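Eukaryotic peptide chain release factor GTP-binding subunit (Schizosaccharomyces pombe, PDB 1R5B) is the GTP-binding subunit of a eukaryotic peptide chain release factor, a P-loop protein of the elongation factor Tu type that also carries beta-barrel domains. Local coordinates at residues 301-313 and 350-362. Sequence-based numbering, arbitrary orientation.
Sequences NSNVLVMPINQTL and YVLTSTKNPVHAT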
loop_
_atom_site.group_PDB
_atom_site.type_symbol
_atom_site.label_atom_id
_atom_site.label_comp_id
_atom_site.label_asym_id
_atom_site.label_seq_id
_atom_site.Cartn_x
_atom_site.Cartn_y
_atom_site.Cartn_z
ATOM N N ASN A 301 -6.801 5.695 23.237
ATOM C CA ASN A 301 -8.031 6.352 23.692
ATOM C C ASN A 301 -8.883 6.931 22.565
ATOM O O ASN A 301 -9.389 8.047 22.661
ATOM C CB ASN A 301 -7.723 7.408 24.740
ATOM C CG ASN A 301 -6.967 6.833 25.919
ATOM O OD1 ASN A 301 -7.543 6.136 26.762
ATOM N ND2 ASN A 301 -5.668 7.111 25.982
ATOM N N SER A 302 -9.032 6.152 21.501
ATOM C CA SER A 302 -9.908 6.498 20.395
ATOM C C SER A 302 -11.087 5.538 20.358
ATOM O O SER A 302 -10.931 4.347 20.615
ATOM C CB SER A 302 -9.157 6.401 19.075
ATOM O OG SER A 302 -7.972 7.169 19.130
ATOM N N ASN A 303 -12.262 6.060 20.032
ATOM C CA ASN A 303 -13.419 5.218 19.804
ATOM C C ASN A 303 -13.310 4.596 18.429
ATOM O O ASN A 303 -12.742 5.189 17.529
ATOM C CB ASN A 303 -14.713 6.030 19.916
ATOM C CG ASN A 303 -15.071 6.364 21.349
ATOM O OD1 ASN A 303 -14.470 5.859 22.292
ATOM N ND2 ASN A 303 -16.066 7.219 21.513
ATOM N N VAL A 304 -13.837 3.385 18.288
ATOM C CA VAL A 304 -13.919 2.707 17.013
ATOM C C VAL A 304 -15.266 2.027 16.910
ATOM O O VAL A 304 -15.922 1.792 17.899
ATOM C CB VAL A 304 -12.790 1.666 16.824
ATOM C CG1 VAL A 304 -11.423 2.298 17.060
ATOM C CG2 VAL A 304 -12.987 0.468 17.736
ATOM N N LEU A 305 -15.667 1.706 15.690
ATOM C CA LEU A 305 -16.944 1.050 15.424
ATOM C C LEU A 305 -16.665 -0.369 15.003
ATOM O O LEU A 305 -15.747 -0.613 14.240
ATOM C CB LEU A 305 -17.688 1.792 14.315
ATOM C CG LEU A 305 -19.104 1.316 14.027
ATOM C CD1 LEU A 305 -20.025 1.589 15.214
ATOM C CD2 LEU A 305 -19.636 1.982 12.779
ATOM N N VAL A 306 -17.424 -1.315 15.531
ATOM C CA VAL A 306 -17.364 -2.669 15.023
ATOM C C VAL A 306 -18.486 -2.817 14.016
ATOM O O VAL A 306 -19.659 -2.777 14.386
ATOM C CB VAL A 306 -17.544 -3.736 16.120
ATOM C CG1 VAL A 306 -17.276 -5.123 15.533
ATOM C CG2 VAL A 306 -16.638 -3.475 17.314
ATOM N N MET A 307 -18.134 -2.964 12.743
ATOM C CA MET A 307 -19.101 -3.401 11.722
ATOM C C MET A 307 -19.031 -4.926 11.578
ATOM O O MET A 307 -17.980 -5.510 11.827
ATOM C CB MET A 307 -18.820 -2.696 10.389
ATOM C CG MET A 307 -19.217 -1.218 10.383
ATOM S SD MET A 307 -20.834 -0.898 11.060
ATOM C CE MET A 307 -21.776 -1.217 9.711
ATOM N N PRO A 308 -20.113 -5.590 11.170
ATOM C CA PRO A 308 -21.374 -4.977 10.722
ATOM C C PRO A 308 -22.424 -4.700 11.817
ATOM O O PRO A 308 -23.524 -4.265 11.485
ATOM C CB PRO A 308 -21.927 -6.056 9.786
ATOM C CG PRO A 308 -21.531 -7.344 10.474
ATOM C CD PRO A 308 -20.170 -7.062 11.081
ATOM N N ILE A 309 -22.091 -4.941 13.080
ATOM C CA ILE A 309 -23.058 -4.863 14.175
ATOM C C ILE A 309 -23.335 -3.439 14.696
ATOM O O ILE A 309 -24.254 -3.241 15.495
ATOM C CB ILE A 309 -22.631 -5.800 15.343
ATOM C CG1 ILE A 309 -21.232 -5.452 15.870
ATOM C CG2 ILE A 309 -22.676 -7.254 14.890
ATOM C CD1 ILE A 309 -20.919 -6.086 17.207
ATOM N N ASN A 310 -22.543 -2.467 14.257
ATOM C CA ASN A 310 -22.743 -1.069 14.621
ATOM C C ASN A 310 -22.570 -0.795 16.128
ATOM O O ASN A 310 -23.320 -0.016 16.731
ATOM C CB ASN A 310 -24.121 -0.606 14.122
ATOM C CG ASN A 310 -24.179 0.887 13.848
ATOM O OD1 ASN A 310 -23.179 1.500 13.474
ATOM N ND2 ASN A 310 -25.367 1.481 14.033
ATOM N N GLN A 311 -21.554 -1.425 16.712
ATOM C CA GLN A 311 -21.231 -1.284 18.124
ATOM C C GLN A 311 -19.936 -0.486 18.318
ATOM O O GLN A 311 -18.889 -0.834 17.764
ATOM C CB GLN A 311 -21.077 -2.674 18.738
ATOM C CG GLN A 311 -20.726 -2.707 20.234
ATOM C CD GLN A 311 -21.867 -2.271 21.132
ATOM O OE1 GLN A 311 -21.636 -1.649 22.167
ATOM N NE2 GLN A 311 -23.095 -2.594 20.740
ATOM N N THR A 312 -20.014 0.575 19.114
ATOM C CA THR A 312 -18.856 1.407 19.429
ATOM C C THR A 312 -18.049 0.807 20.583
ATOM O O THR A 312 -18.613 0.217 21.490
ATOM C CB THR A 312 -19.315 2.852 19.764
ATOM O OG1 THR A 312 -19.885 3.470 18.596
ATOM C CG2 THR A 312 -18.131 3.743 20.082
ATOM N N LEU A 313 -16.726 0.949 20.515
ATOM C CA LEU A 313 -15.803 0.542 21.582
ATOM C C LEU A 313 -14.662 1.550 21.702
ATOM O O LEU A 313 -14.339 2.245 20.751
ATOM C CB LEU A 313 -15.191 -0.824 21.279
ATOM C CG LEU A 313 -16.084 -2.066 21.244
ATOM C CD1 LEU A 313 -15.298 -3.223 20.644
ATOM C CD2 LEU A 313 -16.609 -2.438 22.641
ATOM N N TYR A 350 -15.234 -9.548 11.761
ATOM C CA TYR A 350 -15.791 -8.221 11.954
ATOM C C TYR A 350 -14.650 -7.238 11.874
ATOM O O TYR A 350 -13.487 -7.615 11.967
ATOM C CB TYR A 350 -16.494 -8.125 13.311
ATOM C CG TYR A 350 -17.821 -8.869 13.405
ATOM C CD1 TYR A 350 -18.594 -8.774 14.560
ATOM C CD2 TYR A 350 -18.316 -9.651 12.349
ATOM C CE1 TYR A 350 -19.817 -9.431 14.674
ATOM C CE2 TYR A 350 -19.548 -10.310 12.457
ATOM C CZ TYR A 350 -20.287 -10.201 13.627
ATOM O OH TYR A 350 -21.501 -10.835 13.769
ATOM N N VAL A 351 -14.967 -5.969 11.694
ATOM C CA VAL A 351 -13.938 -5.012 11.334
ATOM C C VAL A 351 -14.031 -3.776 12.201
ATOM O O VAL A 351 -15.100 -3.173 12.305
ATOM C CB VAL A 351 -14.053 -4.625 9.851
ATOM C CG1 VAL A 351 -13.033 -3.552 9.491
ATOM C CG2 VAL A 351 -13.863 -5.843 8.967
ATOM N N LEU A 352 -12.915 -3.415 12.831
ATOM C CA LEU A 352 -12.841 -2.161 13.551
ATOM C C LEU A 352 -12.732 -1.078 12.518
ATOM O O LEU A 352 -12.028 -1.229 11.524
ATOM C CB LEU A 352 -11.643 -2.125 14.497
ATOM C CG LEU A 352 -11.585 -3.279 15.498
ATOM C CD1 LEU A 352 -10.452 -3.055 16.474
ATOM C CD2 LEU A 352 -12.909 -3.459 16.244
ATOM N N THR A 353 -13.439 0.011 12.737
ATOM C CA THR A 353 -13.430 1.086 11.780
ATOM C C THR A 353 -13.818 2.430 12.377
ATOM O O THR A 353 -14.174 2.548 13.558
ATOM C CB THR A 353 -14.326 0.718 10.595
ATOM O OG1 THR A 353 -14.144 1.677 9.546
ATOM C CG2 THR A 353 -15.789 0.818 10.950
ATOM N N SER A 354 -13.686 3.455 11.549
ATOM C CA SER A 354 -14.066 4.813 11.896
ATOM C C SER A 354 -15.537 4.914 12.234
ATOM O O SER A 354 -16.370 4.339 11.546
ATOM C CB SER A 354 -13.788 5.715 10.699
ATOM O OG SER A 354 -14.133 7.058 10.967
ATOM N N THR A 355 -15.858 5.682 13.266
ATOM C CA THR A 355 -17.253 5.968 13.585
ATOM C C THR A 355 -17.870 6.963 12.613
ATOM O O THR A 355 -19.076 6.934 12.417
ATOM C CB THR A 355 -17.416 6.505 15.008
ATOM O OG1 THR A 355 -16.657 7.710 15.154
ATOM C CG2 THR A 355 -16.838 5.541 16.030
ATOM N N LYS A 356 -17.064 7.837 12.014
ATOM C CA LYS A 356 -17.581 8.826 11.058
ATOM C C LYS A 356 -17.836 8.235 9.669
ATOM O O LYS A 356 -18.919 8.403 9.123
ATOM C CB LYS A 356 -16.627 10.013 10.924
ATOM C CG LYS A 356 -16.362 10.762 12.225
ATOM C CD LYS A 356 -17.091 12.100 12.256
ATOM C CE LYS A 356 -17.257 12.633 13.671
ATOM N NZ LYS A 356 -18.281 13.744 13.719
ATOM N N ASN A 357 -16.833 7.573 9.094
ATOM C CA ASN A 357 -16.949 6.999 7.748
ATOM C C ASN A 357 -16.627 5.506 7.779
ATOM O O ASN A 357 -15.569 5.080 7.351
ATOM C CB ASN A 357 -16.001 7.722 6.781
ATOM C CG ASN A 357 -16.328 9.197 6.645
ATOM O OD1 ASN A 357 -17.415 9.569 6.176
ATOM N ND2 ASN A 357 -15.403 10.054 7.076
ATOM N N PRO A 358 -17.549 4.704 8.285
ATOM C CA PRO A 358 -17.263 3.295 8.546
ATOM C C PRO A 358 -17.044 2.480 7.276
ATOM O O PRO A 358 -17.629 2.792 6.246
ATOM C CB PRO A 358 -18.534 2.823 9.253
ATOM C CG PRO A 358 -19.596 3.705 8.678
ATOM C CD PRO A 358 -18.944 5.051 8.620
ATOM N N VAL A 359 -16.213 1.446 7.362
ATOM C CA VAL A 359 -16.107 0.447 6.320
ATOM C C VAL A 359 -17.494 -0.030 5.928
ATOM O O VAL A 359 -18.359 -0.188 6.790
ATOM C CB VAL A 359 -15.292 -0.778 6.790
ATOM C CG1 VAL A 359 -16.042 -1.611 7.807
ATOM C CG2 VAL A 359 -14.916 -1.634 5.632
ATOM N N HIS A 360 -17.697 -0.281 4.641
ATOM C CA HIS A 360 -18.979 -0.776 4.159
ATOM C C HIS A 360 -19.235 -2.211 4.582
ATOM O O HIS A 360 -18.313 -2.954 4.849
ATOM C CB HIS A 360 -19.056 -0.677 2.640
ATOM C CG HIS A 360 -19.123 0.724 2.144
ATOM N ND1 HIS A 360 -20.281 1.277 1.637
ATOM C CD2 HIS A 360 -18.181 1.697 2.095
ATOM C CE1 HIS A 360 -20.044 2.529 1.284
ATOM N NE2 HIS A 360 -18.778 2.807 1.551
ATOM N N ALA A 361 -20.507 -2.561 4.657
ATOM C CA ALA A 361 -20.937 -3.917 4.901
ATOM C C ALA A 361 -22.215 -4.112 4.120
ATOM O O ALA A 361 -23.035 -3.200 4.021
ATOM C CB ALA A 361 -21.186 -4.138 6.352
ATOM N N THR A 362 -22.376 -5.295 3.549
ATOM C CA THR A 362 -23.500 -5.548 2.663
ATOM C C THR A 362 -23.772 -7.031 2.543
ATOM O O THR A 362 -22.980 -7.845 2.995
ATOM C CB THR A 362 -23.207 -4.929 1.275
ATOM O OG1 THR A 362 -24.393 -4.872 0.483
ATOM C CG2 THR A 362 -22.267 -5.807 0.466
HETATM O O HOH W 1 -13.169 6.677 14.843
#
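Tyr350 lies against Pro308 where strand 351-353 joins the hairpin of strands 302-307 and 311-319. The fold is an antiparallel beta barrel, as in the second domain of translational GTPases. Pro308 follows a cis peptide bond. Its CD stands over one face of the Tyr350 ring, 3.6 Å from the ring centroid and 20° off the normal, a CH-pi contact. The ring takes this place with CG anti to its own carbonyl carbon (chi1 -73°). Ile309 CG2 meets the same ring obliquely, 3.6 Å from Tyr350 CE1.

Val351 and Met307 form a hydrogen-bonded pair, with bonds in both directions. Leu352 faces Val306 in a non-hydrogen-bonded pair. Their side chains lie side by side, with Leu352 CD2 3.9 Å from Val306 CG2. The other edge of strand 351-353 is bonded to strand 275-283. Thr353 pairs with Leu305 through two backbone bonds, and the one from Leu305 N to Thr353 O is nearly straight (170°). Thr353 CG2 touches Leu305 CB (4.0 Å), while OG1 takes the polar contacts. Thr353 OG1 accepts a hydrogen bond from Val359 N and is also hydrogen-bonded to Phe274 O, which fixes the rotation of the side chain.

At Thr355 a water bridges the backbones, donating to Asn303 O and accepting from Thr355 N. Pro358 CB then packs 3.8 Å from Leu305 CD2. Val359 CG1 meets Met307 CB over the face of the sheet that carries Leu305 and Met307. The chain now leaves the barrel for strand 361-362, which pairs with strand 433-435. At the start of that strand, Ala361 CB comes to 4.0 Å from Pro308 CB.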